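Local coordinates for protein bifunctional endo-1,4-beta-xylanase A (Neocallimastix patriciarum, PDB 2VG9) that probably hydrolyses the internal beta-1,4 linkages of xylan, as a family 11 endo-xylanase with a beta jelly-roll fold, at residues Leu93-Trp98 with Tyr192-Asn197; Ala135-Phe140 with Ser161-Lys166. One frame throughout, in Å; residues are numbered along the deposited sequence.

Interaction 1: Leu93-Trp98 with Tyr192-Asn197; sequences LCVYGW and YEVALN
In the beta jelly roll of this family 11 xylanase, strands 93-98 and 193-197 run antiparallel side by side within one sheet, their short axes 151° apart in direction. Cys94 with Asn197 and Tyr96 with Ala195 are hydrogen-bonded pairs; the latter is the tighter, with Tyr96 N to Ala195 O at 2.6 Å. Val95 and Leu196 form the non-hydrogen-bonded pair between them. Farther on, Gly97 lies against the Glu193 chain, whose CG is 3.6 Å from Gly97 CA, and a CB on Gly97 would run into Glu193 O. The face bearing Val95, Val194 and Leu196 is apolar: Val95 CG1 meets Val194 CG1 at 3.7 Å, and side chains of strands 73-86 and 203-216 cover it, giving the sandwich interior. The other face is polar and aromatic, consistent with the substrate cleft. There Tyr96 lays its CB against Asn197 CB (3.6 Å), its ring passing between Asn197 and Glu193. With CG anti to the backbone N (chi1 174°), the ring carries Tyr96 OH to within 3.0 Å of Trp98 NE1, which donates to it, the bond tilted out of the indole plane; Glu111 is a second partner. A phenylalanine in place of Tyr96 has no hydroxyl to offer, which would probably leave the Trp98 N-H and Glu111 without this common partner and the indole less firmly held. Asn197 OD1 accepts from Arg56 NE, while Asn197 ND2 is hydrogen-bonded to Glu199. Asn197 ND2 also donates to Cys94 SG at 3.4 Å, almost straight (170°), the sulfur in the amide plane.

Interaction 2: Ala135-Phe140 with Ser161-Lys166; sequences AQYKIF and SVRQQK
Tyr137 and Arg163, a non-hydrogen-bonded antiparallel pair, make the tightly packed part of this contact. The Arg163 chain, extended from CG to NE, runs across the tyrosine, its CG over one face of the ring and 4.1 Å from the centroid, 26° off the normal: a CH-pi contact. Beyond it the Arg163 guanidinium turns 78° from the ring plane and presents an edge, with Arg163 NH1 donating to Tyr137 OH at 2.9 Å and the oxygen in the guanidinium plane. Ala135 CB covers a guanidinium face, 3.3 Å from Arg163 NH1. Since Tyr137 OH also bonds to Glu116, the buried hydroxyl is gripped twice, and His177 meets the ring edge-to-face. On the same face Ile139 CG2 lies 3.4 Å from Ser161 OG, beside helix 174-182. The opposite face is looser. Phe140 CE2 touches Val162 CG2 at 3.7 Å, but the Lys138 chain leads away to a salt bridge with Asp124, and Gln136 and Gln164 are exposed. Here the strand gives way to a turn: Gln164 N donates to Gln136 O at 2.9 Å, and a water donates to that same oxygen while accepting from Gln165 N. Strands 135-145 and 153-163 form the long hairpin whose connecting loop, in family 11 xylanases, is the thumb over the substrate cleft; this contact ties its far, open end.

Interactions 1 and 2 belong to the same mixed sheet, their centres about 16 Å apart and their nearest atoms about 7 Å, without touching. Strand 110-115 connects them: its backbone bonds to Val95 and Gly97 on one side and to Ser161 on the other. Interaction 1 is core, with eleven of twelve touching residues buried, joins strands distant in sequence and is backed by the second sheet. Interaction 2 is more peripheral, pairs the arms of a hairpin and is backed by helix 174-182, with glutamines and a lysine at its margin. Aliphatic packing and a polar network on what is probably the cleft side mark the first; an arginine-tyrosine CH-pi contact and hydrogen bond and a water-linked turn mark the second.

Interaction 1: Leu93-Trp98 with Tyr192-Asn197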
loop_
_atom_site.group_PDB
_atom_site.type_symbol
_atom_site.label_atom_id
_atom_site.label_comp_id
_atom_site.label_asym_id
_atom_site.label_seq_id
_atom_site.Cartn_x
_atom_site.Cartn_y
_atom_site.Cartn_z
ATOM N N LEU A 93 7.434 -1.138 2.363
ATOM C CA LEU A 93 6.871 -2.041 1.359
ATOM C C LEU A 93 5.629 -2.686 1.999
ATOM O O LEU A 93 5.720 -3.354 3.056
ATOM C CB LEU A 93 7.897 -3.117 1.002
ATOM C CG LEU A 93 7.570 -4.183 -0.048
ATOM C CD1 LEU A 93 7.376 -3.543 -1.397
ATOM C CD2 LEU A 93 8.716 -5.246 -0.066
ATOM N N CYS A 94 4.476 -2.483 1.362
ATOM C CA CYS A 94 3.215 -2.865 1.973
ATOM C C CYS A 94 2.131 -3.244 0.974
ATOM O O CYS A 94 2.149 -2.810 -0.172
ATOM C CB CYS A 94 2.706 -1.728 2.891
ATOM S SG CYS A 94 2.337 -0.179 2.026
ATOM N N VAL A 95 1.169 -4.042 1.419
ATOM C CA VAL A 95 -0.095 -4.178 0.685
ATOM C C VAL A 95 -0.849 -2.891 0.972
ATOM O O VAL A 95 -0.761 -2.340 2.098
ATOM C CB VAL A 95 -0.965 -5.354 1.180
ATOM C CG1 VAL A 95 -2.223 -5.552 0.325
ATOM C CG2 VAL A 95 -0.175 -6.655 1.288
ATOM N N TYR A 96 -1.588 -2.405 -0.030
ATOM C CA TYR A 96 -2.212 -1.094 0.049
ATOM C C TYR A 96 -3.564 -1.027 -0.681
ATOM O O TYR A 96 -3.754 -1.710 -1.670
ATOM C CB TYR A 96 -1.262 -0.077 -0.575
ATOM C CG TYR A 96 -1.821 1.319 -0.689
ATOM C CD1 TYR A 96 -1.647 2.254 0.345
ATOM C CD2 TYR A 96 -2.494 1.721 -1.831
ATOM C CE1 TYR A 96 -2.142 3.543 0.234
ATOM C CE2 TYR A 96 -3.021 3.020 -1.952
ATOM C CZ TYR A 96 -2.847 3.921 -0.922
ATOM O OH TYR A 96 -3.357 5.214 -1.053
ATOM N N GLY A 97 -4.485 -0.202 -0.187
ATOM C CA GLY A 97 -5.724 0.021 -0.916
ATOM C C GLY A 97 -6.667 0.890 -0.111
ATOM O O GLY A 97 -6.251 1.508 0.889
ATOM N N TRP A 98 -7.923 0.966 -0.571
ATOM C CA TRP A 98 -8.983 1.712 0.158
ATOM C C TRP A 98 -10.251 0.897 0.359
ATOM O O TRP A 98 -10.547 -0.013 -0.441
ATOM C CB TRP A 98 -9.348 3.007 -0.595
ATOM C CG TRP A 98 -8.222 4.024 -0.702
ATOM C CD1 TRP A 98 -7.113 3.942 -1.496
ATOM C CD2 TRP A 98 -8.130 5.273 -0.011
ATOM N NE1 TRP A 98 -6.338 5.058 -1.337
ATOM C CE2 TRP A 98 -6.930 5.888 -0.422
ATOM C CE3 TRP A 98 -8.944 5.932 0.916
ATOM C CZ2 TRP A 98 -6.513 7.144 0.073
ATOM C CZ3 TRP A 98 -8.542 7.143 1.405
ATOM C CH2 TRP A 98 -7.324 7.754 0.976
ATOM N N TYR A 192 -11.926 -1.108 -2.810
ATOM C CA TYR A 192 -11.462 -0.361 -3.954
ATOM C C TYR A 192 -10.394 -1.115 -4.764
ATOM O O TYR A 192 -10.517 -1.235 -5.969
ATOM C CB TYR A 192 -10.936 0.998 -3.466
ATOM C CG TYR A 192 -10.348 1.907 -4.528
ATOM C CD1 TYR A 192 -11.173 2.481 -5.500
ATOM C CD2 TYR A 192 -8.983 2.222 -4.548
ATOM C CE1 TYR A 192 -10.672 3.332 -6.480
ATOM C CE2 TYR A 192 -8.454 3.095 -5.541
ATOM C CZ TYR A 192 -9.321 3.645 -6.501
ATOM O OH TYR A 192 -8.887 4.497 -7.507
ATOM N N GLU A 193 -9.330 -1.576 -4.099
ATOM C CA GLU A 193 -8.196 -2.266 -4.746
ATOM C C GLU A 193 -7.359 -2.976 -3.691
ATOM O O GLU A 193 -7.507 -2.725 -2.484
ATOM C CB GLU A 193 -7.268 -1.257 -5.422
ATOM C CG GLU A 193 -6.477 -0.444 -4.363
ATOM C CD GLU A 193 -5.653 0.683 -4.952
ATOM O OE1 GLU A 193 -5.125 0.528 -6.072
ATOM O OE2 GLU A 193 -5.544 1.730 -4.292
ATOM N N VAL A 194 -6.477 -3.862 -4.160
ATOM C CA VAL A 194 -5.490 -4.528 -3.326
ATOM C C VAL A 194 -4.205 -4.433 -4.128
ATOM O O VAL A 194 -4.086 -4.982 -5.245
ATOM C CB VAL A 194 -5.836 -6.017 -3.010
ATOM C CG1 VAL A 194 -4.705 -6.695 -2.209
ATOM C CG2 VAL A 194 -7.174 -6.140 -2.218
ATOM N N ALA A 195 -3.244 -3.709 -3.562
ATOM C CA ALA A 195 -2.038 -3.396 -4.285
ATOM C C ALA A 195 -0.832 -3.683 -3.443
ATOM O O ALA A 195 -0.929 -3.709 -2.224
ATOM C CB ALA A 195 -2.046 -1.892 -4.724
ATOM N N LEU A 196 0.305 -3.909 -4.098
ATOM C CA LEU A 196 1.600 -3.867 -3.429
ATOM C C LEU A 196 2.293 -2.525 -3.716
ATOM O O LEU A 196 2.394 -2.105 -4.860
ATOM C CB LEU A 196 2.469 -5.039 -3.839
ATOM C CG LEU A 196 3.701 -5.145 -2.951
ATOM C CD1 LEU A 196 3.297 -5.755 -1.583
ATOM C CD2 LEU A 196 4.786 -5.958 -3.715
ATOM N N ASN A 197 2.780 -1.883 -2.660
ATOM C CA ASN A 197 3.145 -0.470 -2.685
ATOM C C ASN A 197 4.533 -0.245 -2.071
ATOM O O ASN A 197 4.808 -0.741 -0.999
ATOM C CB ASN A 197 2.061 0.297 -1.882
ATOM C CG ASN A 197 2.396 1.779 -1.656
ATOM O OD1 ASN A 197 2.551 2.533 -2.588
ATOM N ND2 ASN A 197 2.444 2.197 -0.392
#

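Interaction 2: Ala135-Phe140 with Ser161-Lys166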
loop_
_atom_site.group_PDB
_atom_site.type_symbol
_atom_site.label_atom_id
_atom_site.label_comp_id
_atom_site.label_asym_id
_atom_site.label_seq_id
_atom_site.Cartn_x
_atom_site.Cartn_y
_atom_site.Cartn_z
ATOM N N ALA A 135 2.249 -15.522 11.538
ATOM C CA ALA A 135 3.160 -14.450 11.895
ATOM C C ALA A 135 2.452 -13.383 12.719
ATOM O O ALA A 135 1.223 -13.198 12.605
ATOM C CB ALA A 135 3.761 -13.817 10.631
ATOM N N GLN A 136 3.248 -12.659 13.507
ATOM C CA GLN A 136 2.764 -11.587 14.359
ATOM C C GLN A 136 2.663 -10.247 13.617
ATOM O O GLN A 136 3.621 -9.829 12.931
ATOM C CB GLN A 136 3.664 -11.432 15.598
ATOM C CG GLN A 136 3.676 -12.669 16.522
ATOM C CD GLN A 136 2.240 -13.179 16.885
ATOM O OE1 GLN A 136 1.785 -14.231 16.399
ATOM N NE2 GLN A 136 1.534 -12.409 17.715
ATOM N N TYR A 137 1.481 -9.621 13.732
ATOM C CA TYR A 137 1.233 -8.300 13.171
ATOM C C TYR A 137 0.592 -7.510 14.296
ATOM O O TYR A 137 -0.189 -8.054 15.078
ATOM C CB TYR A 137 0.243 -8.343 11.997
ATOM C CG TYR A 137 0.804 -8.885 10.697
ATOM C CD1 TYR A 137 1.209 -8.017 9.671
ATOM C CD2 TYR A 137 0.945 -10.265 10.492
ATOM C CE1 TYR A 137 1.695 -8.530 8.462
ATOM C CE2 TYR A 137 1.479 -10.770 9.285
ATOM C CZ TYR A 137 1.848 -9.913 8.295
ATOM O OH TYR A 137 2.369 -10.402 7.094
ATOM N N LYS A 138 0.916 -6.228 14.358
ATOM C CA LYS A 138 0.262 -5.287 15.242
ATOM C C LYS A 138 -0.767 -4.539 14.427
ATOM O O LYS A 138 -0.440 -3.957 13.367
ATOM C CB LYS A 138 1.297 -4.299 15.747
ATOM C CG LYS A 138 0.719 -3.255 16.686
ATOM C CD LYS A 138 1.789 -2.332 17.230
ATOM C CE LYS A 138 1.136 -1.357 18.221
ATOM N NZ LYS A 138 2.171 -0.622 18.975
ATOM N N ILE A 139 -2.001 -4.524 14.921
ATOM C CA ILE A 139 -3.057 -3.798 14.261
ATOM C C ILE A 139 -3.479 -2.544 15.048
ATOM O O ILE A 139 -3.531 -2.537 16.310
ATOM C CB ILE A 139 -4.245 -4.712 13.911
ATOM C CG1 ILE A 139 -4.961 -5.219 15.184
ATOM C CG2 ILE A 139 -3.777 -5.886 12.994
ATOM C CD1 ILE A 139 -6.310 -5.959 14.953
ATOM N N PHE A 140 -3.754 -1.478 14.309
ATOM C CA PHE A 140 -4.218 -0.244 14.904
ATOM C C PHE A 140 -4.838 0.592 13.815
ATOM O O PHE A 140 -4.600 0.357 12.607
ATOM C CB PHE A 140 -3.071 0.532 15.617
ATOM C CG PHE A 140 -1.852 0.778 14.746
ATOM C CD1 PHE A 140 -1.743 1.951 13.992
ATOM C CD2 PHE A 140 -0.830 -0.165 14.665
ATOM C CE1 PHE A 140 -0.629 2.197 13.181
ATOM C CE2 PHE A 140 0.309 0.068 13.827
ATOM C CZ PHE A 140 0.405 1.242 13.084
ATOM N N SER A 161 -1.863 -3.078 9.641
ATOM C CA SER A 161 -1.238 -4.275 10.182
ATOM C C SER A 161 0.251 -4.097 9.921
ATOM O O SER A 161 0.685 -3.981 8.772
ATOM C CB SER A 161 -1.653 -5.511 9.391
ATOM O OG SER A 161 -2.951 -5.944 9.709
ATOM N N VAL A 162 1.050 -4.128 10.977
ATOM C CA VAL A 162 2.476 -3.993 10.787
ATOM C C VAL A 162 3.132 -5.313 11.154
ATOM O O VAL A 162 3.036 -5.754 12.308
ATOM C CB VAL A 162 3.030 -2.820 11.634
ATOM C CG1 VAL A 162 4.578 -2.730 11.512
ATOM C CG2 VAL A 162 2.322 -1.520 11.218
ATOM N N ARG A 163 3.776 -5.951 10.180
ATOM C CA ARG A 163 4.490 -7.220 10.418
ATOM C C ARG A 163 5.669 -7.005 11.370
ATOM O O ARG A 163 6.512 -6.117 11.145
ATOM C CB ARG A 163 5.026 -7.815 9.106
ATOM C CG ARG A 163 5.424 -9.271 9.253
ATOM C CD ARG A 163 5.906 -9.893 7.930
ATOM N NE ARG A 163 6.449 -11.259 8.121
ATOM C CZ ARG A 163 5.705 -12.363 8.072
ATOM N NH1 ARG A 163 4.412 -12.275 7.810
ATOM N NH2 ARG A 163 6.252 -13.565 8.215
ATOM N N GLN A 164 5.723 -7.828 12.422
ATOM C CA GLN A 164 6.754 -7.685 13.450
ATOM C C GLN A 164 8.141 -8.144 12.965
ATOM O O GLN A 164 9.155 -7.536 13.325
ATOM C CB GLN A 164 6.320 -8.341 14.775
ATOM C CG GLN A 164 5.031 -7.674 15.341
ATOM C CD GLN A 164 5.212 -6.172 15.534
ATOM O OE1 GLN A 164 4.702 -5.344 14.765
ATOM N NE2 GLN A 164 5.976 -5.818 16.524
ATOM N N GLN A 165 8.158 -9.178 12.121
ATOM C CA GLN A 165 9.401 -9.720 11.538
ATOM C C GLN A 165 9.421 -9.282 10.065
ATOM O O GLN A 165 8.683 -9.855 9.255
ATOM C CB GLN A 165 9.389 -11.248 11.650
ATOM C CG GLN A 165 10.757 -11.952 11.480
ATOM C CD GLN A 165 10.668 -13.508 11.230
ATOM O OE1 GLN A 165 9.650 -14.165 11.540
ATOM N NE2 GLN A 165 11.763 -14.084 10.661
ATOM N N LYS A 166 10.252 -8.292 9.720
ATOM C CA LYS A 166 10.313 -7.766 8.362
ATOM C C LYS A 166 10.660 -8.834 7.326
ATOM O O LYS A 166 11.536 -9.685 7.546
ATOM C CB LYS A 166 11.364 -6.673 8.280
ATOM C CG LYS A 166 10.989 -5.384 8.964
ATOM C CD LYS A 166 12.256 -4.529 9.111
ATOM C CE LYS A 166 11.965 -3.227 9.878
ATOM N NZ LYS A 166 13.132 -2.291 9.777
HETATM O O HOH W 1 5.895 -11.028 11.977
#